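Local atomic coordinates of sugar ABC transporter (PDB entry 4RXT), a protein that binds alpha-L-arabinopyranose between its two domains and probably serves as the sugar-capturing component of an ABC-type carbohydrate transporter. Residues Val135-Asn140 against Gln149-Phe154; Arg114-Gly119 against Gly243-Asp248; Lys31-Lys36 against Thr259-Ser264; Asn57-Ala60 against Ala65-Ile68; Ser16-Ile21 against Tyr250-Asp255. All blocks are in the same frame, centred on the assembly; numbering follows the deposited sequence.

Contact 1 of 5, residues Val135-Asn140 against Gln149-Phe154; sequences VVIITN and QRRTGF. With ARA (alpha-L-arabinopyranose), chain B.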
# COMPACT_ATOMS: atom_id res chain seq x y z
N VAL A 135 19.75 3.28 9.93
CA VAL A 135 18.67 2.79 9.09
C VAL A 135 18.12 3.91 8.22
O VAL A 135 18.33 5.10 8.50
CB VAL A 135 17.54 2.14 9.92
CG1 VAL A 135 18.14 1.01 10.75
CG2 VAL A 135 16.75 3.15 10.78
N VAL A 136 17.40 3.51 7.17
CA VAL A 136 16.80 4.43 6.22
C VAL A 136 15.36 4.03 5.91
O VAL A 136 14.98 2.89 6.08
CB VAL A 136 17.63 4.56 4.91
CG1 VAL A 136 19.05 4.99 5.23
CG2 VAL A 136 17.65 3.31 4.09
N ILE A 137 14.57 5.02 5.51
CA ILE A 137 13.25 4.80 5.00
C ILE A 137 13.19 5.37 3.58
O ILE A 137 13.69 6.44 3.28
CB ILE A 137 12.13 5.36 5.92
CG1 ILE A 137 10.75 5.16 5.31
CG2 ILE A 137 12.36 6.82 6.26
CD1 ILE A 137 9.58 5.46 6.22
N ILE A 138 12.56 4.59 2.70
CA ILE A 138 12.36 4.98 1.32
C ILE A 138 10.88 4.81 0.98
O ILE A 138 10.31 3.70 1.12
CB ILE A 138 13.25 4.18 0.33
CG1 ILE A 138 14.72 4.21 0.76
CG2 ILE A 138 13.05 4.70 -1.11
CD1 ILE A 138 15.59 3.22 0.01
N THR A 139 10.29 5.91 0.52
CA THR A 139 8.87 6.09 0.25
C THR A 139 8.65 6.36 -1.25
O THR A 139 9.36 7.15 -1.86
CB THR A 139 8.27 7.23 1.13
OG1 THR A 139 8.49 6.90 2.50
CG2 THR A 139 6.80 7.41 0.87
N ASN A 140 7.68 5.66 -1.81
CA ASN A 140 7.43 5.63 -3.27
C ASN A 140 7.29 7.01 -3.90
O ASN A 140 7.83 7.31 -4.89
CB ASN A 140 6.14 4.80 -3.52
CG ASN A 140 5.88 4.45 -4.97
OD1 ASN A 140 4.75 4.40 -5.40
ND2 ASN A 140 6.89 4.19 -5.66
N GLN A 149 1.36 7.76 6.56
CA GLN A 149 1.06 7.08 7.84
C GLN A 149 2.07 5.98 8.18
O GLN A 149 2.46 5.82 9.33
CB GLN A 149 -0.36 6.56 7.87
CG GLN A 149 -1.35 7.69 7.93
CD GLN A 149 -2.77 7.21 7.99
OE1 GLN A 149 -3.11 6.24 7.35
NE2 GLN A 149 -3.61 7.89 8.76
N ARG A 150 2.48 5.19 7.18
CA ARG A 150 3.51 4.15 7.41
C ARG A 150 4.80 4.81 7.87
O ARG A 150 5.47 4.35 8.81
CB ARG A 150 3.74 3.32 6.16
CG ARG A 150 2.53 2.54 5.79
CD ARG A 150 2.68 1.87 4.45
NE ARG A 150 1.37 1.41 4.01
CZ ARG A 150 1.06 0.94 2.82
NH1 ARG A 150 2.00 0.74 1.89
NH2 ARG A 150 -0.20 0.63 2.60
N ARG A 151 5.15 5.91 7.23
CA ARG A 151 6.36 6.64 7.60
C ARG A 151 6.29 7.11 9.06
O ARG A 151 7.21 6.90 9.83
CB ARG A 151 6.58 7.81 6.65
CG ARG A 151 7.65 8.80 7.07
CD ARG A 151 7.88 9.86 6.01
NE ARG A 151 8.90 10.82 6.41
CZ ARG A 151 8.72 11.77 7.32
NH1 ARG A 151 7.54 11.93 7.89
NH2 ARG A 151 9.72 12.56 7.63
N THR A 152 5.17 7.70 9.43
CA THR A 152 4.96 8.18 10.81
C THR A 152 5.04 7.02 11.80
O THR A 152 5.71 7.08 12.83
CB THR A 152 3.62 8.92 10.89
OG1 THR A 152 3.70 10.11 10.10
CG2 THR A 152 3.32 9.34 12.33
N GLY A 153 4.33 5.94 11.50
CA GLY A 153 4.26 4.84 12.42
C GLY A 153 5.66 4.27 12.64
O GLY A 153 6.08 3.96 13.77
N PHE A 154 6.42 4.12 11.54
CA PHE A 154 7.80 3.63 11.61
C PHE A 154 8.71 4.55 12.42
O PHE A 154 9.43 4.09 13.32
CB PHE A 154 8.33 3.44 10.17
CG PHE A 154 9.79 3.04 10.10
CD1 PHE A 154 10.17 1.71 10.20
CD2 PHE A 154 10.77 4.00 9.88
CE1 PHE A 154 11.51 1.36 10.14
CE2 PHE A 154 12.11 3.63 9.79
CZ PHE A 154 12.48 2.32 9.94
C1 ARA B . 0.47 -0.41 -1.58
C2 ARA B . -0.19 0.78 -0.87
C3 ARA B . -0.76 1.74 -1.90
C4 ARA B . 0.29 2.13 -2.95
C5 ARA B . 1.46 1.24 -2.90
O1 ARA B . 1.32 -0.70 -0.48
O2 ARA B . -1.27 0.33 -0.03
O3 ARA B . -1.34 2.86 -1.21
O4 ARA B . 0.93 3.38 -2.67
O5 ARA B . 1.16 -0.16 -2.80
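The Phe154 ring presents its edge to Val135, whose CG2 lies near the ring plane, 4.4 Å from CZ of Phe154, while CD1 of Ile137 comes obliquely to CD2 of that ring at 4.1 Å; the ring also stacks with that of Phe198 on the neighbouring strand 194-199. The other flat group, the Arg150 guanidinium, meets the sugar at its edge. Both belong to helix 145-161, which links strands 133-139 and 165-172 in a beta-alpha-beta crossover of the periplasmic binding protein fold. Over the two segments the helix runs back almost antiparallel to the strand, at 169°, with 9.9 Å between their axes.

Ile137 carries most of the packing from the strand. Its CG1 points away from the backbone N and the chain continues extended, which carries CD1 of Ile137 across the gap to the helix backbone, 3.7 Å from CA of Arg151. A long aliphatic residue suits this place because its CG1-CD1 arm reaches the helix. Arg151 runs roughly perpendicular to it: the methylenes CB and CG serve as apolar surface, and the guanidinium continues outward to a salt bridge with Asp170. Its neighbour Arg150 heads for the pocket, where Asn109 accepts from NE, the backbone O of Ser200 accepts from NH1, and the ring of Phe226 makes a cation-pi contact. These partners probably restrict the rotation of the group and aim its two terminal nitrogens at the ligand. Arg150 NH1 donates to arabinose O1 at 2.9 Å (165°). Arg150 NH2 donates to arabinose O2, also at 2.9 Å (156°).

Contact 2 of 5, residues Arg114-Gly119 against Gly243-Asp248; sequences RIAADG and GLVVQD. With ARA (alpha-L-arabinopyranose), chain B.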
# COMPACT_ATOMS: atom_id res chain seq x y z
N ARG A 114 4.57 0.77 12.38
CA ARG A 114 5.07 0.27 13.65
C ARG A 114 5.53 -1.18 13.57
O ARG A 114 6.59 -1.54 14.07
CB ARG A 114 4.01 0.39 14.76
CG ARG A 114 3.63 1.80 15.16
CD ARG A 114 2.63 1.82 16.35
NE ARG A 114 1.52 2.75 16.10
CZ ARG A 114 0.23 2.43 15.98
NH1 ARG A 114 -0.20 1.17 16.14
NH2 ARG A 114 -0.67 3.39 15.73
N ILE A 115 4.70 -2.00 12.93
CA ILE A 115 5.01 -3.44 12.68
C ILE A 115 6.31 -3.60 11.89
O ILE A 115 7.15 -4.43 12.20
CB ILE A 115 3.83 -4.12 11.93
CG1 ILE A 115 2.65 -4.30 12.89
CG2 ILE A 115 4.21 -5.49 11.36
CD1 ILE A 115 1.36 -4.72 12.22
N ALA A 116 6.51 -2.72 10.92
CA ALA A 116 7.71 -2.75 10.09
C ALA A 116 8.93 -2.39 10.92
O ALA A 116 10.02 -2.99 10.74
CB ALA A 116 7.57 -1.83 8.89
N ALA A 117 8.76 -1.38 11.80
CA ALA A 117 9.87 -0.98 12.70
C ALA A 117 10.30 -2.14 13.60
O ALA A 117 11.51 -2.44 13.71
CB ALA A 117 9.50 0.25 13.54
N ASP A 118 9.29 -2.80 14.18
CA ASP A 118 9.56 -3.95 15.04
C ASP A 118 10.31 -5.03 14.24
O ASP A 118 11.22 -5.66 14.75
CB ASP A 118 8.29 -4.53 15.64
CG ASP A 118 7.59 -3.59 16.61
OD1 ASP A 118 8.27 -2.75 17.26
OD2 ASP A 118 6.36 -3.80 16.76
N GLY A 119 9.88 -5.24 12.99
CA GLY A 119 10.46 -6.33 12.14
C GLY A 119 11.88 -5.98 11.79
O GLY A 119 12.77 -6.81 11.78
N GLY A 243 11.63 -9.18 5.54
CA GLY A 243 10.22 -9.24 5.90
C GLY A 243 9.41 -8.39 4.98
O GLY A 243 9.93 -7.40 4.46
N LEU A 244 8.14 -8.76 4.82
CA LEU A 244 7.16 -7.98 4.07
C LEU A 244 5.91 -7.83 4.88
O LEU A 244 5.33 -8.84 5.33
CB LEU A 244 6.76 -8.70 2.78
CG LEU A 244 7.88 -8.85 1.73
CD1 LEU A 244 7.49 -9.88 0.68
CD2 LEU A 244 8.25 -7.52 1.08
N VAL A 245 5.47 -6.57 5.08
CA VAL A 245 4.15 -6.34 5.70
C VAL A 245 3.09 -6.47 4.62
O VAL A 245 3.04 -5.68 3.69
CB VAL A 245 4.04 -4.98 6.40
CG1 VAL A 245 2.69 -4.85 7.11
CG2 VAL A 245 5.19 -4.79 7.40
N VAL A 246 2.22 -7.46 4.79
CA VAL A 246 1.25 -7.83 3.76
C VAL A 246 -0.15 -7.40 4.20
O VAL A 246 -0.52 -7.52 5.37
CB VAL A 246 1.30 -9.35 3.45
CG1 VAL A 246 0.23 -9.81 2.46
CG2 VAL A 246 2.68 -9.67 2.90
N GLN A 247 -0.86 -6.79 3.25
CA GLN A 247 -2.20 -6.26 3.44
C GLN A 247 -3.21 -7.22 2.82
O GLN A 247 -2.86 -8.31 2.41
CB GLN A 247 -2.26 -4.92 2.72
CG GLN A 247 -1.23 -3.89 3.15
CD GLN A 247 -1.45 -2.57 2.44
OE1 GLN A 247 -2.29 -1.74 2.84
NE2 GLN A 247 -0.74 -2.37 1.34
N ASP A 248 -4.48 -6.80 2.74
CA ASP A 248 -5.54 -7.59 2.07
C ASP A 248 -6.20 -6.79 0.94
O ASP A 248 -7.38 -6.42 1.02
CB ASP A 248 -6.60 -8.11 3.06
CG ASP A 248 -7.39 -9.30 2.51
OD1 ASP A 248 -7.31 -9.60 1.31
OD2 ASP A 248 -8.14 -9.89 3.34
C1 ARA B . 0.47 -0.41 -1.58
C2 ARA B . -0.19 0.78 -0.87
C3 ARA B . -0.76 1.74 -1.90
C4 ARA B . 0.29 2.13 -2.95
C5 ARA B . 1.46 1.24 -2.90
O1 ARA B . 1.32 -0.70 -0.48
O2 ARA B . -1.27 0.33 -0.03
O3 ARA B . -1.34 2.86 -1.21
O4 ARA B . 0.93 3.38 -2.67
O5 ARA B . 1.16 -0.16 -2.80
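This is a small, wholly apolar helix-on-sheet contact, buried in the domain built around strands 133-139, 194-199, 222-226 and 243-246, where Val245 touches Ile115 and Ala116 of helix 109-128. The segments lie 124 residues apart in the chain, yet the CA atoms of Ala116 and Val245 come within 6.7 Å. One methyl does the work: CG2 of Val245 is 4.1 Å from CG2 of Ile115 and equally far from CB of Ala116, so it rests against two successive residues of the helix.

In Val245 the CG1 methyl takes the position opposite the backbone N (chi1 -176°), which leaves CG2 beside that nitrogen and turned to the helix. Alanine suits the closest point because its short CB lets the helix backbone come near the strand, and a beta-branched valine covers the rest without a long side chain to fold away. Ile115 crosses Val245 obliquely and, like it, continues onto Leu279 of strand 278-280.

After Val246 the chain turns polar. Gln247 extends into the pocket, and its NE2 donates to arabinose O2 at 3.1 Å, nearly straight at 170°. Thr107 bonds to its OE1 and Asp227 accepts from NE2, which should fix the orientation of the amide. A ligand-binding residue at the C-terminal side of an apolar strand is the arrangement of the periplasmic binding proteins, whose sugar site lies at the strand ends facing the cleft.

Contact 3 of 5, residues Lys31-Lys36 against Thr259-Ser264; sequences KDLGVK and TALAVS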
# COMPACT_ATOMS: atom_id res chain seq x y z
N LYS A 31 -19.30 -9.88 -10.36
CA LYS A 31 -19.87 -11.14 -10.90
C LYS A 31 -20.79 -11.79 -9.85
O LYS A 31 -21.91 -12.25 -10.15
CB LYS A 31 -18.76 -12.11 -11.31
CG LYS A 31 -18.01 -11.74 -12.60
CD LYS A 31 -17.11 -12.88 -13.11
CE LYS A 31 -15.66 -12.47 -13.38
NZ LYS A 31 -15.42 -11.86 -14.73
N ASP A 32 -20.33 -11.83 -8.60
CA ASP A 32 -21.09 -12.53 -7.56
C ASP A 32 -22.41 -11.82 -7.29
O ASP A 32 -23.44 -12.46 -7.07
CB ASP A 32 -20.31 -12.62 -6.23
CG ASP A 32 -19.20 -13.64 -6.25
OD1 ASP A 32 -19.07 -14.39 -7.25
OD2 ASP A 32 -18.43 -13.66 -5.24
N LEU A 33 -22.36 -10.50 -7.31
CA LEU A 33 -23.45 -9.68 -6.79
C LEU A 33 -24.35 -9.10 -7.90
O LEU A 33 -25.37 -8.49 -7.61
CB LEU A 33 -22.88 -8.51 -5.97
CG LEU A 33 -22.01 -8.85 -4.76
CD1 LEU A 33 -21.49 -7.58 -4.10
CD2 LEU A 33 -22.79 -9.71 -3.76
N GLY A 34 -23.94 -9.27 -9.15
CA GLY A 34 -24.66 -8.71 -10.28
C GLY A 34 -24.58 -7.20 -10.39
O GLY A 34 -25.60 -6.51 -10.50
N VAL A 35 -23.35 -6.72 -10.41
CA VAL A 35 -23.04 -5.29 -10.55
C VAL A 35 -22.03 -5.15 -11.69
O VAL A 35 -21.09 -5.94 -11.80
CB VAL A 35 -22.45 -4.72 -9.24
CG1 VAL A 35 -22.05 -3.25 -9.39
CG2 VAL A 35 -23.46 -4.83 -8.10
N LYS A 36 -22.22 -4.17 -12.55
CA LYS A 36 -21.23 -3.83 -13.58
C LYS A 36 -20.13 -3.01 -12.87
O LYS A 36 -20.40 -2.01 -12.19
CB LYS A 36 -21.88 -2.97 -14.69
CG LYS A 36 -20.97 -2.45 -15.83
CD LYS A 36 -21.45 -1.15 -16.50
CE LYS A 36 -20.48 -0.67 -17.55
NZ LYS A 36 -20.98 0.53 -18.32
N THR A 259 -19.79 -3.21 -0.24
CA THR A 259 -20.22 -2.06 0.58
C THR A 259 -20.86 -0.97 -0.24
O THR A 259 -21.89 -0.44 0.14
CB THR A 259 -19.02 -1.50 1.35
OG1 THR A 259 -18.47 -2.54 2.19
CG2 THR A 259 -19.41 -0.27 2.16
N ALA A 260 -20.26 -0.65 -1.38
CA ALA A 260 -20.82 0.37 -2.26
C ALA A 260 -22.22 -0.03 -2.74
O ALA A 260 -23.11 0.81 -2.79
CB ALA A 260 -19.91 0.63 -3.46
N LEU A 261 -22.41 -1.30 -3.11
CA LEU A 261 -23.73 -1.76 -3.46
C LEU A 261 -24.75 -1.54 -2.33
O LEU A 261 -25.87 -1.09 -2.55
CB LEU A 261 -23.69 -3.24 -3.87
CG LEU A 261 -25.04 -3.85 -4.29
CD1 LEU A 261 -25.68 -3.14 -5.49
CD2 LEU A 261 -24.90 -5.34 -4.58
N ALA A 262 -24.36 -1.91 -1.12
CA ALA A 262 -25.27 -1.76 -0.00
C ALA A 262 -25.63 -0.27 0.22
O ALA A 262 -26.82 0.08 0.44
CB ALA A 262 -24.65 -2.35 1.27
N VAL A 263 -24.62 0.59 0.13
CA VAL A 263 -24.87 2.04 0.26
C VAL A 263 -25.84 2.56 -0.83
O VAL A 263 -26.74 3.36 -0.54
CB VAL A 263 -23.54 2.82 0.23
CG1 VAL A 263 -23.81 4.30 0.07
CG2 VAL A 263 -22.70 2.53 1.47
N SER A 264 -25.65 2.09 -2.07
CA SER A 264 -26.51 2.44 -3.20
C SER A 264 -27.97 2.03 -3.00
O SER A 264 -28.86 2.62 -3.61
CB SER A 264 -25.99 1.83 -4.51
OG SER A 264 -26.34 0.46 -4.63
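Segment 31-36 is the last turn of helix 17-33 and the bend after it, and it passes the final turns of helix 249-264 with Val35 and Leu261 in register, their CA atoms 8.0 Å apart. Gly34 makes the bend: it is the first residue to leave helical geometry, with a positive phi of 70° that glycine adopts easily. The turn brings Val35 round to the same partner that Leu33 already faces.

That partner is Leu261, whose CG swings to the far side from its backbone N (chi1 -179°), so that the side chain reaches out from the helix and offers both methyls. CG2 of Val35 sits in the fork between them, 3.8 Å from both CD1 and CD2 of Leu261, and the two side chains lie alongside, pointing opposite ways. Leu33 approaches at a slant, its CB 4.0 Å from CD2 of Leu261. A leucine suits the middle of the patch because its forked end can serve two neighbours at once, while the compact Val35 fits into the buried side. Leu33 lies nearer the surface and is partly exposed.

At the end of the second helix, Ser264 folds its hydroxyl back, and Ser264 OG donates to the carbonyl O of Leu261 at 2.6 Å, giving a carbonyl of the last turn a hydrogen-bond donor. Behind the contact, Thr259 and Ala260 lie on Ile90 of strand 89-92, and Lys36 pairs by its backbone with Val5 and Ile7. The end of one helix, the bend after it and the second helix thus lie beside the parallel sheet that contains strand 89-92.

Contact 4 of 5, residues Asn57-Ala60 against Ala65-Ile68; sequences NAVA and AIVI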
# COMPACT_ATOMS: atom_id res chain seq x y z
N ASN A 57 -15.03 12.15 -14.59
CA ASN A 57 -15.69 11.54 -15.74
C ASN A 57 -16.64 10.43 -15.26
O ASN A 57 -17.75 10.27 -15.76
CB ASN A 57 -14.64 10.93 -16.69
CG ASN A 57 -14.39 11.77 -17.91
OD1 ASN A 57 -15.29 11.98 -18.73
ND2 ASN A 57 -13.15 12.20 -18.07
N ALA A 58 -16.18 9.65 -14.28
CA ALA A 58 -17.02 8.58 -13.73
C ALA A 58 -18.28 9.18 -13.05
O ALA A 58 -19.40 8.69 -13.23
CB ALA A 58 -16.23 7.70 -12.78
N VAL A 59 -18.09 10.27 -12.32
CA VAL A 59 -19.20 10.98 -11.69
C VAL A 59 -20.22 11.45 -12.73
O VAL A 59 -21.44 11.28 -12.54
CB VAL A 59 -18.71 12.17 -10.83
CG1 VAL A 59 -19.88 13.05 -10.41
CG2 VAL A 59 -17.95 11.68 -9.60
N ALA A 60 -19.71 11.99 -13.84
CA ALA A 60 -20.56 12.52 -14.88
C ALA A 60 -21.47 11.46 -15.51
O ALA A 60 -22.53 11.76 -16.06
CB ALA A 60 -19.72 13.19 -15.93
N ALA A 65 -22.67 4.18 -7.37
CA ALA A 65 -21.68 4.46 -6.35
C ALA A 65 -20.30 4.37 -7.02
O ALA A 65 -20.19 3.88 -8.14
CB ALA A 65 -21.81 3.48 -5.21
N ILE A 66 -19.28 4.83 -6.31
CA ILE A 66 -17.90 4.73 -6.76
C ILE A 66 -17.02 4.27 -5.60
O ILE A 66 -17.18 4.74 -4.46
CB ILE A 66 -17.36 6.11 -7.29
CG1 ILE A 66 -18.06 6.49 -8.61
CG2 ILE A 66 -15.84 6.08 -7.47
CD1 ILE A 66 -17.95 7.96 -8.96
N VAL A 67 -16.11 3.34 -5.92
CA VAL A 67 -15.04 2.94 -5.01
C VAL A 67 -13.76 3.56 -5.51
O VAL A 67 -13.43 3.47 -6.69
CB VAL A 67 -14.87 1.40 -4.92
CG1 VAL A 67 -13.70 1.02 -4.00
CG2 VAL A 67 -16.17 0.77 -4.45
N ILE A 68 -13.02 4.21 -4.63
CA ILE A 68 -11.76 4.84 -5.01
C ILE A 68 -10.67 4.65 -3.97
O ILE A 68 -10.93 4.69 -2.76
CB ILE A 68 -11.95 6.35 -5.32
CG1 ILE A 68 -10.67 7.03 -5.81
CG2 ILE A 68 -12.54 7.12 -4.14
CD1 ILE A 68 -10.89 8.35 -6.51
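The last turn of helix 48-60 lies over the start of strand 66-68, with Ala58 and Ile66 nearest in register, their CA atoms 8.0 Å apart; the chain needs just four residues to pass from one segment to the other. Such a quick return places the helix end directly against the strand that follows it.

Ile66 makes the contact from the strand side, and its CD1 is the atom that touches. With CG1 anti to the carbonyl carbon (chi1 -69°) and the chain then extended, this methyl is carried out to the helix, where it settles between two successive residues. CD1 of Ile66 is 3.8 Å from CG2 of Val59 and 4.2 Å from CB of Ala58. The Val59 side chain stands nearly perpendicular to that of Ile66. CD1 of Ile66 also comes to 4.1 Å from the backbone N of Val59, so it lies close against the helix itself. The small Ala58 allows that approach, and Val59 adds a methyl beside it while also reaching Ser86.

Ile66 is hemmed in by Ile10 and Ile89 of the flanking strands, and its backbone pairs with Pro88 and Ile90. On the reverse of the sheet, Val67 packs against Ile257 and Ala260 of helix 249-264. All the side-chain groups that meet between helix and strand are aliphatic, which implies that between these two segments the fit rests on van der Waals packing and the exclusion of water.

Contact 5 of 5, residues Ser16-Ile21 against Tyr250-Asp255; sequences SFYWQI and YRMGYD. With ARA (alpha-L-arabinopyranose), chain B.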
# COMPACT_ATOMS: atom_id res chain seq x y z
N SER A 16 0.19 -1.81 -11.65
CA SER A 16 0.80 -2.34 -10.43
C SER A 16 0.13 -3.65 -10.03
O SER A 16 -1.07 -3.74 -10.02
CB SER A 16 0.58 -1.30 -9.31
OG SER A 16 0.83 -1.83 -8.00
N PHE A 17 0.93 -4.67 -9.69
CA PHE A 17 0.36 -5.94 -9.25
C PHE A 17 -0.55 -5.79 -8.05
O PHE A 17 -1.56 -6.47 -7.94
CB PHE A 17 1.46 -6.92 -8.92
CG PHE A 17 0.98 -8.28 -8.52
CD1 PHE A 17 0.43 -9.12 -9.45
CD2 PHE A 17 1.09 -8.69 -7.21
CE1 PHE A 17 0.01 -10.39 -9.07
CE2 PHE A 17 0.69 -9.94 -6.81
CZ PHE A 17 0.12 -10.79 -7.74
N TYR A 18 -0.18 -4.92 -7.12
CA TYR A 18 -1.02 -4.70 -5.96
C TYR A 18 -2.44 -4.27 -6.36
O TYR A 18 -3.44 -4.82 -5.88
CB TYR A 18 -0.40 -3.63 -5.09
CG TYR A 18 -1.22 -3.32 -3.86
CD1 TYR A 18 -1.10 -4.06 -2.69
CD2 TYR A 18 -2.13 -2.25 -3.85
CE1 TYR A 18 -1.86 -3.76 -1.56
CE2 TYR A 18 -2.89 -1.97 -2.73
CZ TYR A 18 -2.73 -2.69 -1.58
OH TYR A 18 -3.47 -2.41 -0.45
N TRP A 19 -2.51 -3.26 -7.23
CA TRP A 19 -3.83 -2.77 -7.69
C TRP A 19 -4.57 -3.77 -8.54
O TRP A 19 -5.78 -3.78 -8.55
CB TRP A 19 -3.72 -1.39 -8.40
CG TRP A 19 -3.26 -0.35 -7.45
CD1 TRP A 19 -2.05 0.25 -7.43
CD2 TRP A 19 -3.93 0.05 -6.27
NE1 TRP A 19 -1.93 1.05 -6.32
CE2 TRP A 19 -3.09 0.95 -5.59
CE3 TRP A 19 -5.17 -0.25 -5.72
CZ2 TRP A 19 -3.46 1.53 -4.42
CZ3 TRP A 19 -5.54 0.34 -4.55
CH2 TRP A 19 -4.68 1.21 -3.92
N GLN A 20 -3.82 -4.61 -9.24
CA GLN A 20 -4.45 -5.71 -10.00
C GLN A 20 -5.13 -6.73 -9.07
O GLN A 20 -6.16 -7.31 -9.41
CB GLN A 20 -3.44 -6.38 -10.92
CG GLN A 20 -3.06 -5.42 -12.04
CD GLN A 20 -1.76 -5.74 -12.75
OE1 GLN A 20 -1.11 -6.77 -12.48
NE2 GLN A 20 -1.34 -4.83 -13.64
N ILE A 21 -4.61 -6.89 -7.87
CA ILE A 21 -5.26 -7.77 -6.87
C ILE A 21 -6.57 -7.12 -6.42
O ILE A 21 -7.60 -7.75 -6.37
CB ILE A 21 -4.38 -8.05 -5.63
CG1 ILE A 21 -3.10 -8.82 -6.01
CG2 ILE A 21 -5.19 -8.87 -4.60
CD1 ILE A 21 -2.04 -8.82 -4.91
N TYR A 250 -7.21 -7.81 -2.01
CA TYR A 250 -8.36 -8.52 -2.60
C TYR A 250 -9.65 -8.16 -1.88
O TYR A 250 -10.66 -7.82 -2.50
CB TYR A 250 -8.14 -10.02 -2.59
CG TYR A 250 -9.18 -10.79 -3.38
CD1 TYR A 250 -9.00 -11.02 -4.72
CD2 TYR A 250 -10.36 -11.24 -2.77
CE1 TYR A 250 -9.93 -11.76 -5.47
CE2 TYR A 250 -11.31 -11.95 -3.48
CZ TYR A 250 -11.11 -12.21 -4.83
OH TYR A 250 -12.06 -12.93 -5.52
N ARG A 251 -9.59 -8.19 -0.54
CA ARG A 251 -10.77 -7.84 0.26
C ARG A 251 -11.17 -6.38 0.10
O ARG A 251 -12.34 -6.08 0.05
CB ARG A 251 -10.55 -8.18 1.73
CG ARG A 251 -11.71 -7.78 2.62
CD ARG A 251 -11.43 -8.03 4.07
NE ARG A 251 -12.59 -7.68 4.87
CZ ARG A 251 -12.58 -7.63 6.20
NH1 ARG A 251 -11.47 -7.92 6.87
NH2 ARG A 251 -13.68 -7.33 6.85
N MET A 252 -10.18 -5.47 0.06
CA MET A 252 -10.49 -4.06 -0.20
C MET A 252 -11.33 -3.91 -1.49
O MET A 252 -12.32 -3.15 -1.53
CB MET A 252 -9.23 -3.18 -0.24
CG MET A 252 -8.53 -2.95 1.10
SD MET A 252 -7.00 -1.94 0.80
CE MET A 252 -5.82 -2.88 1.77
N GLY A 253 -10.96 -4.62 -2.56
CA GLY A 253 -11.71 -4.60 -3.81
C GLY A 253 -13.08 -5.24 -3.70
O GLY A 253 -14.09 -4.65 -4.09
N TYR A 254 -13.11 -6.44 -3.11
CA TYR A 254 -14.34 -7.22 -3.01
C TYR A 254 -15.35 -6.54 -2.10
O TYR A 254 -16.50 -6.28 -2.49
CB TYR A 254 -14.04 -8.65 -2.54
CG TYR A 254 -15.23 -9.56 -2.70
CD1 TYR A 254 -16.28 -9.54 -1.79
CD2 TYR A 254 -15.35 -10.38 -3.82
CE1 TYR A 254 -17.39 -10.34 -1.96
CE2 TYR A 254 -16.45 -11.21 -4.00
CZ TYR A 254 -17.47 -11.19 -3.07
OH TYR A 254 -18.56 -11.99 -3.31
N ASP A 255 -14.94 -6.32 -0.86
CA ASP A 255 -15.80 -5.76 0.14
C ASP A 255 -16.02 -4.27 -0.15
O ASP A 255 -17.02 -3.72 0.29
CB ASP A 255 -15.29 -5.98 1.54
CG ASP A 255 -15.55 -7.39 2.04
OD1 ASP A 255 -16.29 -8.16 1.38
OD2 ASP A 255 -15.05 -7.72 3.13
C1 ARA B . 0.47 -0.41 -1.58
C2 ARA B . -0.19 0.78 -0.87
C3 ARA B . -0.76 1.74 -1.90
C4 ARA B . 0.29 2.13 -2.95
C5 ARA B . 1.46 1.24 -2.90
O1 ARA B . 1.32 -0.70 -0.48
O2 ARA B . -1.27 0.33 -0.03
O3 ARA B . -1.34 2.86 -1.21
O4 ARA B . 0.93 3.38 -2.67
O5 ARA B . 1.16 -0.16 -2.80
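Tyr18 leaves its helix with CG anti to the backbone N (chi1 179°), and from CB onward its ring spans the space between the sugar and Met252. One ring face lies over arabinose, with C1 of the sugar 3.7 Å above the plane and over the ring centre, a CH-pi type of approach. CG and CD2 lie near both C1 and O5, whereas CE2 and CZ reach C1 and O2. The ring edge of Tyr18, at CD2, points onto the face of Trp19. The tip, Tyr18 OH, is 3.3 Å from CE of Met252, which comes in crosswise. The polar partner of that hydroxyl is Asp93, which itself hydrogen-bonds the sugar, so a tyrosine here serves both as a flat apolar platform and as a second-shell support.

Farther along, CG2 of Ile21 presses on the first turn of the second helix, 3.5 Å from N of Tyr250 and 3.8 Å from CB of Tyr250. Trp19 CZ2 meets arabinose C3 at 3.7 Å, and its NE1 donates to Glu45. A tyrosine face laid against the sugar, with a tryptophan close by and carboxylates taking its hydroxyls, is typical of the binding cleft of periplasmic sugar-binding proteins.

Contacts 1, 2 and 5 each bring residues to the arabinose. Contacts 1 and 2 lie in one domain, their centres 11 Å apart, and touch through Arg150 NH2 and Gln247 OE1 at 3.2 Å. Contact 5 is about 22 Å from contact 1, centre to centre, on the opposite side of the chain's centre. Its centre is about 18 Å from that of contact 2, and the two touch where NE2 of Gln247 comes within 3.3 Å of OH of Tyr18. Strand 243-246 leads into helix 249-264, which contacts 3 and 5 share along with helix 17-33; Asp32 OD2 and Tyr254 OH, 2.6 Å apart, join them. Contact 4 abuts contact 3 through Ala65 and Ala260. These two outer contacts lie away from the sugar site.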